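Local coordinates for cytosine deaminase (Klebsiella pneumoniae, PDB 4R85), which catalyses the hydrolytic deamination of cytosine-type bases, binding 5-methylcytosine beside an iron (II) ion in an amidohydrolase-fold active site, at residues F52-I57 / F305-I310; H58-L63 / T116-T121; A127-L132 / I168-D173. All blocks are in the same frame, centred on the assembly; numbering follows the deposited sequence.

Contact 1. Residues F52-I57 / F305-I310; sequences FVEPHI and FAQDSI. With FE2 (Fe (II) ion), chain H; 17E (5-methylcytosine), chain G.
The imidazole of His56 and the carboxylate of Asp308 run alongside each other toward the metal, their planes 64° apart; OD2 of Asp308 approaches the ring obliquely, 3.1 Å from His56 CD2. Both converge on one iron (II) ion, bound by His56 NE2 and Asp308 OD2 at 2.3 Å each, where residues 52-57 of strand 47-57 meet the loop 305-310 and close the barrel of the amidohydrolase fold. His58, His209 and His241 complete the site, and Ser240 bonds to ND1 of His56, holding the imidazole from its other nitrogen. The carboxylate of Asp308 is divided between two tasks, since its OD1 accepts from N4 of 5-methylcytosine at 2.7 Å, the amino group that deamination removes.

Behind the metal, the buried carboxylate of Glu54 ties both backbones together. Its chain bends at chi2 (41°), bringing OE1 to Gln307 N at 2.9 Å on the syn side, with a weak second bond from Gln307 NE2; OE2 takes His56 N through its anti lone pair. Asp308 N donates to His56 O at 2.8 Å, and a single beta bridge pairs Ile57 with Asp308. The methyl of Ala306 packs against CB of His56 and CG of Pro55. Farther from the metal, one water donates to both Val53 O, at 2.8 Å, and Phe305 O, at 2.7 Å.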
loop_
_atom_site.group_PDB
_atom_site.type_symbol
_atom_site.label_atom_id
_atom_site.label_comp_id
_atom_site.label_asym_id
_atom_site.label_seq_id
_atom_site.Cartn_x
_atom_site.Cartn_y
_atom_site.Cartn_z
ATOM N N PHE A 52 11.620 14.213 -4.064
ATOM C CA PHE A 52 10.737 13.773 -2.998
ATOM C C PHE A 52 11.337 14.191 -1.656
ATOM O O PHE A 52 12.553 14.381 -1.540
ATOM C CB PHE A 52 10.527 12.261 -3.049
ATOM C CG PHE A 52 9.652 11.807 -4.189
ATOM C CD1 PHE A 52 10.145 10.960 -5.163
ATOM C CD2 PHE A 52 8.331 12.228 -4.278
ATOM C CE1 PHE A 52 9.341 10.537 -6.214
ATOM C CE2 PHE A 52 7.523 11.811 -5.320
ATOM C CZ PHE A 52 8.031 10.964 -6.293
ATOM N N VAL A 53 10.476 14.337 -0.654
ATOM C CA VAL A 53 10.900 14.710 0.685
ATOM C C VAL A 53 10.493 13.610 1.661
ATOM O O VAL A 53 9.409 13.043 1.552
ATOM C CB VAL A 53 10.242 16.044 1.111
ATOM C CG1 VAL A 53 10.686 16.454 2.510
ATOM C CG2 VAL A 53 10.537 17.142 0.096
ATOM N N GLU A 54 11.382 13.284 2.592
ATOM C CA GLU A 54 11.042 12.402 3.695
ATOM C C GLU A 54 11.088 13.246 4.952
ATOM O O GLU A 54 12.139 13.380 5.570
ATOM C CB GLU A 54 12.042 11.252 3.803
ATOM C CG GLU A 54 11.771 10.343 5.005
ATOM C CD GLU A 54 10.278 10.075 5.195
ATOM O OE1 GLU A 54 9.738 9.196 4.489
ATOM O OE2 GLU A 54 9.642 10.751 6.039
ATOM N N PRO A 55 9.948 13.835 5.329
ATOM C CA PRO A 55 9.941 14.834 6.401
ATOM C C PRO A 55 9.893 14.229 7.797
ATOM O O PRO A 55 9.863 14.991 8.763
ATOM C CB PRO A 55 8.642 15.607 6.140
ATOM C CG PRO A 55 7.728 14.568 5.540
ATOM C CD PRO A 55 8.621 13.666 4.712
ATOM N N HIS A 56 9.869 12.904 7.904
ATOM C CA HIS A 56 9.788 12.259 9.208
ATOM C C HIS A 56 10.224 10.799 9.152
ATOM O O HIS A 56 9.464 9.924 8.718
ATOM C CB HIS A 56 8.353 12.350 9.747
ATOM C CG HIS A 56 8.220 11.937 11.175
ATOM N ND1 HIS A 56 7.631 12.740 12.129
ATOM C CD2 HIS A 56 8.590 10.799 11.812
ATOM C CE1 HIS A 56 7.648 12.117 13.293
ATOM N NE2 HIS A 56 8.234 10.945 13.127
ATOM N N ILE A 57 11.437 10.537 9.622
ATOM C CA ILE A 57 11.977 9.181 9.687
ATOM C C ILE A 57 12.874 9.104 10.913
ATOM O O ILE A 57 13.368 10.136 11.371
ATOM C CB ILE A 57 12.758 8.849 8.394
ATOM C CG1 ILE A 57 13.193 7.380 8.366
ATOM C CG2 ILE A 57 13.934 9.819 8.199
ATOM C CD1 ILE A 57 13.478 6.867 6.951
ATOM N N PHE A 305 2.794 13.381 3.963
ATOM C CA PHE A 305 2.990 11.978 4.352
ATOM C C PHE A 305 4.461 11.636 4.547
ATOM O O PHE A 305 5.331 12.201 3.881
ATOM C CB PHE A 305 2.426 11.036 3.291
ATOM C CG PHE A 305 0.931 11.041 3.187
ATOM C CD1 PHE A 305 0.144 10.819 4.309
ATOM C CD2 PHE A 305 0.306 11.264 1.961
ATOM C CE1 PHE A 305 -1.243 10.818 4.220
ATOM C CE2 PHE A 305 -1.086 11.260 1.859
ATOM C CZ PHE A 305 -1.859 11.041 2.993
ATOM N N ALA A 306 4.733 10.686 5.442
ATOM C CA ALA A 306 6.104 10.297 5.724
ATOM C C ALA A 306 6.202 8.805 6.024
ATOM O O ALA A 306 5.221 8.171 6.400
ATOM C CB ALA A 306 6.641 11.095 6.902
ATOM N N GLN A 307 7.400 8.255 5.864
ATOM C CA GLN A 307 7.630 6.832 6.115
ATOM C C GLN A 307 7.742 6.457 7.594
ATOM O O GLN A 307 7.297 5.384 7.979
ATOM C CB GLN A 307 8.864 6.338 5.344
ATOM C CG GLN A 307 8.668 6.413 3.829
ATOM C CD GLN A 307 9.925 6.133 3.043
ATOM O OE1 GLN A 307 10.345 4.986 2.913
ATOM N NE2 GLN A 307 10.528 7.180 2.502
ATOM N N ASP A 308 8.347 7.333 8.398
ATOM C CA ASP A 308 8.538 7.107 9.840
ATOM C C ASP A 308 9.636 6.075 10.141
ATOM O O ASP A 308 10.668 6.397 10.740
ATOM C CB ASP A 308 7.211 6.699 10.520
ATOM C CG ASP A 308 7.234 6.906 12.011
ATOM O OD1 ASP A 308 6.555 6.167 12.757
ATOM O OD2 ASP A 308 7.938 7.822 12.443
ATOM N N SER A 309 9.411 4.838 9.721
ATOM C CA SER A 309 10.312 3.744 10.062
ATOM C C SER A 309 10.740 2.929 8.861
ATOM O O SER A 309 9.954 2.677 7.962
ATOM C CB SER A 309 9.616 2.786 11.025
ATOM O OG SER A 309 9.454 3.375 12.295
ATOM N N ILE A 310 11.989 2.482 8.878
ATOM C CA ILE A 310 12.424 1.433 7.976
ATOM C C ILE A 310 13.120 0.334 8.781
ATOM O O ILE A 310 14.209 0.538 9.327
ATOM C CB ILE A 310 13.326 1.985 6.856
ATOM C CG1 ILE A 310 12.503 2.925 5.955
ATOM C CG2 ILE A 310 13.925 0.845 6.044
ATOM C CD1 ILE A 310 13.251 3.475 4.738
HETATM FE FE FE2 H . 7.883 9.099 14.376
HETATM N N1 17E G . 9.015 6.320 18.534
HETATM C C2 17E G . 7.782 6.811 18.661
HETATM O O2 17E G . 7.402 7.380 19.850
HETATM N N3 17E G . 6.904 6.769 17.654
HETATM C C4 17E G . 7.245 6.216 16.478
HETATM N N4 17E G . 6.298 6.174 15.410
HETATM C C5 17E G . 8.526 5.689 16.297
HETATM C C6 17E G . 9.408 5.761 17.372
HETATM C CM5 17E G . 8.923 5.074 14.994
HETATM O O HOH W 1 6.712 13.573 1.961
#

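Contact 2. Residues H58-L63 / T116-T121; sequences HLDATL and THVDVT. With FE2 (Fe (II) ion), chain H; 17E (5-methylcytosine), chain G.
Thr116 and Leu59 make the tight end of this contact, at the mouth of the amidohydrolase barrel: OG1 of Thr116 accepts Leu59 N at 2.9 Å in a nearly straight bond, while CG and CD1 of Leu59 rest on CB of Thr116. The chi1 torsion of Thr116 turns the hydroxyl toward the loop after strand 47-57, where OG1 also bonds to Ile57 O.

A second firm bond joins Asp119 N to Asp60 OD1, at 2.8 Å and 172°, though the donor comes from above the carboxylate plane, 46° out of it. Here the join is partly wet, for a water donates to both Asp60 OD1 and Asp119 O.

Between these bonds the histidines meet more loosely. The rings of His58 and His117 are tilted by 29° and slid apart, their centroids 5.5 Å from each other, and CB of His117 makes an off-centre CH-pi contact with the His58 ring. NE2 of His58 binds the iron (II) ion, and the methyl CM5 of 5-methylcytosine lies over one ring face, toward its rim. The chain just after His58 is thus held by the Leu59 N bond and by the Asp60 carboxylate, while the ring is probably positioned mainly by the metal.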
loop_
_atom_site.group_PDB
_atom_site.type_symbol
_atom_site.label_atom_id
_atom_site.label_comp_id
_atom_site.label_asym_id
_atom_site.label_seq_id
_atom_site.Cartn_x
_atom_site.Cartn_y
_atom_site.Cartn_z
ATOM N N HIS A 58 13.050 7.903 11.471
ATOM C CA HIS A 58 13.934 7.708 12.614
ATOM C C HIS A 58 15.186 6.971 12.180
ATOM O O HIS A 58 15.255 5.735 12.282
ATOM C CB HIS A 58 13.246 6.895 13.711
ATOM C CG HIS A 58 12.037 7.561 14.292
ATOM N ND1 HIS A 58 12.037 8.141 15.541
ATOM C CD2 HIS A 58 10.784 7.719 13.804
ATOM C CE1 HIS A 58 10.842 8.637 15.798
ATOM N NE2 HIS A 58 10.064 8.395 14.758
ATOM N N LEU A 59 16.178 7.720 11.711
ATOM C CA LEU A 59 17.416 7.118 11.206
ATOM C C LEU A 59 18.275 6.472 12.288
ATOM O O LEU A 59 19.084 5.597 11.992
ATOM C CB LEU A 59 18.250 8.142 10.434
ATOM C CG LEU A 59 17.655 8.566 9.096
ATOM C CD1 LEU A 59 18.565 9.561 8.399
ATOM C CD2 LEU A 59 17.401 7.335 8.226
ATOM N N ASP A 60 18.120 6.892 13.537
ATOM C CA ASP A 60 18.915 6.270 14.593
ATOM C C ASP A 60 18.497 4.818 14.828
ATOM O O ASP A 60 19.329 3.972 15.158
ATOM C CB ASP A 60 18.910 7.091 15.897
ATOM C CG ASP A 60 17.520 7.252 16.507
ATOM O OD1 ASP A 60 17.460 7.507 17.730
ATOM O OD2 ASP A 60 16.500 7.132 15.788
ATOM N N ALA A 61 17.215 4.531 14.617
ATOM C CA ALA A 61 16.668 3.204 14.901
ATOM C C ALA A 61 16.542 2.324 13.662
ATOM O O ALA A 61 16.209 1.146 13.763
ATOM C CB ALA A 61 15.314 3.321 15.600
ATOM N N THR A 62 16.827 2.885 12.494
ATOM C CA THR A 62 16.621 2.150 11.247
ATOM C C THR A 62 17.450 0.853 11.171
ATOM O O THR A 62 18.584 0.794 11.652
ATOM C CB THR A 62 16.892 3.052 10.017
ATOM O OG1 THR A 62 16.436 2.395 8.831
ATOM C CG2 THR A 62 18.383 3.350 9.898
ATOM N N LEU A 63 16.857 -0.190 10.594
ATOM C CA LEU A 63 17.541 -1.465 10.352
ATOM C C LEU A 63 17.914 -2.198 11.643
ATOM O O LEU A 63 18.888 -2.945 11.666
ATOM C CB LEU A 63 18.789 -1.279 9.474
ATOM C CG LEU A 63 18.622 -0.400 8.233
ATOM C CD1 LEU A 63 19.910 -0.335 7.418
ATOM C CD2 LEU A 63 17.473 -0.923 7.381
ATOM N N THR A 116 15.233 13.738 10.170
ATOM C CA THR A 116 15.295 12.554 11.014
ATOM C C THR A 116 15.099 12.945 12.462
ATOM O O THR A 116 15.617 13.966 12.908
ATOM C CB THR A 116 16.627 11.768 10.872
ATOM O OG1 THR A 116 16.554 10.570 11.655
ATOM C CG2 THR A 116 17.818 12.589 11.355
ATOM N N HIS A 117 14.321 12.147 13.183
ATOM C CA HIS A 117 14.273 12.261 14.631
ATOM C C HIS A 117 15.388 11.391 15.208
ATOM O O HIS A 117 15.703 10.333 14.659
ATOM C CB HIS A 117 12.890 11.841 15.156
ATOM C CG HIS A 117 11.792 12.743 14.684
ATOM N ND1 HIS A 117 11.176 13.661 15.506
ATOM C CD2 HIS A 117 11.252 12.915 13.454
ATOM C CE1 HIS A 117 10.287 14.347 14.806
ATOM N NE2 HIS A 117 10.314 13.913 13.560
ATOM N N VAL A 118 16.021 11.863 16.281
ATOM C CA VAL A 118 17.047 11.093 16.974
ATOM C C VAL A 118 16.729 11.079 18.457
ATOM O O VAL A 118 16.526 12.130 19.049
ATOM C CB VAL A 118 18.447 11.713 16.808
ATOM C CG1 VAL A 118 19.513 10.809 17.462
ATOM C CG2 VAL A 118 18.749 11.939 15.351
ATOM N N ASP A 119 16.696 9.892 19.058
ATOM C CA ASP A 119 16.365 9.756 20.473
ATOM C C ASP A 119 17.472 10.379 21.333
ATOM O O ASP A 119 18.622 9.945 21.285
ATOM C CB ASP A 119 16.152 8.273 20.809
ATOM C CG ASP A 119 15.778 8.027 22.261
ATOM O OD1 ASP A 119 15.719 6.835 22.642
ATOM O OD2 ASP A 119 15.537 8.992 23.023
ATOM N N VAL A 120 17.122 11.411 22.101
ATOM C CA VAL A 120 18.103 12.076 22.963
ATOM C C VAL A 120 17.897 11.713 24.438
ATOM O O VAL A 120 18.592 12.224 25.309
ATOM C CB VAL A 120 18.112 13.614 22.783
ATOM C CG1 VAL A 120 18.464 13.982 21.340
ATOM C CG2 VAL A 120 16.768 14.220 23.172
ATOM N N THR A 121 16.942 10.830 24.718
ATOM C CA THR A 121 16.875 10.227 26.046
ATOM C C THR A 121 17.866 9.064 26.075
ATOM O O THR A 121 17.509 7.892 26.227
ATOM C CB THR A 121 15.450 9.810 26.465
ATOM O OG1 THR A 121 14.845 9.030 25.427
ATOM C CG2 THR A 121 14.590 11.058 26.740
HETATM FE FE FE2 H . 7.883 9.099 14.376
HETATM N N1 17E G . 9.015 6.320 18.534
HETATM C C2 17E G . 7.782 6.811 18.661
HETATM O O2 17E G . 7.402 7.380 19.850
HETATM N N3 17E G . 6.904 6.769 17.654
HETATM C C4 17E G . 7.245 6.216 16.478
HETATM N N4 17E G . 6.298 6.174 15.410
HETATM C C5 17E G . 8.526 5.689 16.297
HETATM C C6 17E G . 9.408 5.761 17.372
HETATM C CM5 17E G . 8.923 5.074 14.994
HETATM O O HOH W 2 19.346 7.524 19.758
#

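Contact 3. Residues A127-L132 / I168-D173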
loop_
_atom_site.group_PDB
_atom_site.type_symbol
_atom_site.label_atom_id
_atom_site.label_comp_id
_atom_site.label_asym_id
_atom_site.label_seq_id
_atom_site.Cartn_x
_atom_site.Cartn_y
_atom_site.Cartn_z
ATOM N N ALA A 127 23.990 8.305 19.049
ATOM C CA ALA A 127 23.350 8.377 17.740
ATOM C C ALA A 127 23.314 9.815 17.227
ATOM O O ALA A 127 23.475 10.061 16.030
ATOM C CB ALA A 127 21.936 7.810 17.795
ATOM N N LEU A 128 23.059 10.762 18.125
ATOM C CA LEU A 128 23.016 12.166 17.716
ATOM C C LEU A 128 24.376 12.579 17.159
ATOM O O LEU A 128 24.466 13.206 16.107
ATOM C CB LEU A 128 22.628 13.058 18.894
ATOM C CG LEU A 128 22.596 14.556 18.586
ATOM C CD1 LEU A 128 21.564 14.868 17.500
ATOM C CD2 LEU A 128 22.287 15.320 19.852
ATOM N N GLN A 129 25.433 12.206 17.869
ATOM C CA GLN A 129 26.793 12.486 17.420
ATOM C C GLN A 129 27.024 11.917 16.031
ATOM O O GLN A 129 27.543 12.603 15.145
ATOM C CB GLN A 129 27.808 11.901 18.403
ATOM C CG GLN A 129 27.816 12.603 19.747
ATOM C CD GLN A 129 28.705 11.917 20.773
ATOM O OE1 GLN A 129 29.712 11.288 20.426
ATOM N NE2 GLN A 129 28.332 12.032 22.046
ATOM N N ALA A 130 26.626 10.665 15.836
ATOM C CA ALA A 130 26.832 10.013 14.544
ATOM C C ALA A 130 26.046 10.724 13.437
ATOM O O ALA A 130 26.564 10.947 12.343
ATOM C CB ALA A 130 26.445 8.538 14.614
ATOM N N LEU A 131 24.805 11.087 13.726
ATOM C CA LEU A 131 23.943 11.675 12.702
ATOM C C LEU A 131 24.314 13.119 12.349
ATOM O O LEU A 131 24.126 13.542 11.212
ATOM C CB LEU A 131 22.461 11.521 13.064
ATOM C CG LEU A 131 22.031 10.059 12.873
ATOM C CD1 LEU A 131 20.749 9.737 13.606
ATOM C CD2 LEU A 131 21.880 9.739 11.406
ATOM N N LEU A 132 24.855 13.860 13.311
ATOM C CA LEU A 132 25.387 15.189 13.013
ATOM C C LEU A 132 26.548 15.092 12.026
ATOM O O LEU A 132 26.684 15.935 11.138
ATOM C CB LEU A 132 25.822 15.923 14.288
ATOM C CG LEU A 132 24.683 16.427 15.187
ATOM C CD1 LEU A 132 25.211 16.779 16.571
ATOM C CD2 LEU A 132 24.001 17.635 14.568
ATOM N N ILE A 168 20.356 20.300 21.452
ATOM C CA ILE A 168 20.214 21.539 20.696
ATOM C C ILE A 168 21.552 22.268 20.600
ATOM O O ILE A 168 21.945 22.727 19.526
ATOM C CB ILE A 168 19.122 22.441 21.312
ATOM C CG1 ILE A 168 17.745 21.801 21.101
ATOM C CG2 ILE A 168 19.183 23.856 20.735
ATOM C CD1 ILE A 168 17.446 21.454 19.653
ATOM N N GLU A 169 22.280 22.350 21.707
ATOM C CA GLU A 169 23.570 23.028 21.661
ATOM C C GLU A 169 24.568 22.300 20.758
ATOM O O GLU A 169 25.415 22.930 20.118
ATOM C CB GLU A 169 24.138 23.229 23.069
ATOM C CG GLU A 169 23.328 24.209 23.888
ATOM C CD GLU A 169 23.868 24.408 25.289
ATOM O OE1 GLU A 169 24.657 23.556 25.756
ATOM O OE2 GLU A 169 23.498 25.422 25.921
ATOM N N MET A 170 24.450 20.978 20.695
ATOM C CA MET A 170 25.305 20.166 19.833
ATOM C C MET A 170 25.008 20.413 18.359
ATOM O O MET A 170 25.848 20.154 17.494
ATOM C CB MET A 170 25.137 18.678 20.152
ATOM C CG MET A 170 25.909 18.223 21.377
ATOM S SD MET A 170 25.405 16.559 21.848
ATOM C CE MET A 170 25.949 15.597 20.441
ATOM N N GLY A 171 23.803 20.893 18.078
ATOM C CA GLY A 171 23.471 21.348 16.741
ATOM C C GLY A 171 22.247 20.749 16.078
ATOM O O GLY A 171 22.044 20.954 14.881
ATOM N N ALA A 172 21.437 19.999 16.819
ATOM C CA ALA A 172 20.148 19.575 16.274
ATOM C C ALA A 172 19.372 20.813 15.796
ATOM O O ALA A 172 19.307 21.822 16.501
ATOM C CB ALA A 172 19.347 18.814 17.312
ATOM N N ASP A 173 18.809 20.731 14.593
ATOM C CA ASP A 173 18.122 21.863 13.958
ATOM C C ASP A 173 16.689 22.020 14.459
ATOM O O ASP A 173 16.104 23.105 14.364
ATOM C CB ASP A 173 18.047 21.669 12.440
ATOM C CG ASP A 173 19.283 21.017 11.863
ATOM O OD1 ASP A 173 20.210 21.755 11.462
ATOM O OD2 ASP A 173 19.326 19.767 11.800
#
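Met170 reaches from the end of helix 160-170 to the side of helix 126-137, and the contact is almost wholly apolar. Its methyl CE does most of the touching: it meets CD2 of Leu128 at 3.7 Å and the aliphatic CG of Gln129 at 3.6 Å, with SD also near Leu128 CD2. The thioether is extended through chi2 and then bends at chi3 (65°), which turns CE onto the neighbouring helix between these two residues. Leu132, one turn beyond Leu128, crosses the Met170 side chain at about a right angle and places CD1 4.1 Å from Met170 CB.

A second group of contacts sets methyls against backbone. CD1 of Leu132 lies 3.6 Å from Met170 O, and CD2 rests near Gly171 O, at 3.9 Å. The chain turns away from the helix here: Gly171, with a phi of 126°, ends it in a Schellman motif, and its lack of a side chain suits these backbone angles.

Among the polar interactions, the salt bridge between Asp173 and Lys135 of helix 126-137 joins the two helical units, while Ile146 N, donating to Asp173, and Arg204, bound to the carbonyls of Ile168 and Ala172, fix the 168-173 turn. Leu128, Leu132 and Ala172 all touch Ile146, so helix 126-137 and the turn after helix 160-170 both rest on strand 143-149. The chemistry implies cohesion through van der Waals contact of a partly buried apolar patch, with the Asp173-Lys135 salt bridge as a directional link beside it.

Overall arrangement
The three contacts run outward through one amidohydrolase barrel. Contacts 1 and 2, with centres 12 Å apart, use the neighbouring strands 47-57 and 111-119 and share the iron (II) ion and 5-methylcytosine; Asp308 O and His58 N, 2.9 Å apart, link them directly. Contact 3 lies in the helical layer, its centre 11 Å from that of contact 2 and 19 Å from that of contact 1. Val118 and Asp60 of contact 2 pack on helix 126-137. Along the chain, contact 2 closes before contact 3 opens, and both are nested within the loop closed by contact 1. The metal centre is thus joined through the strands to the barrel's outer helices.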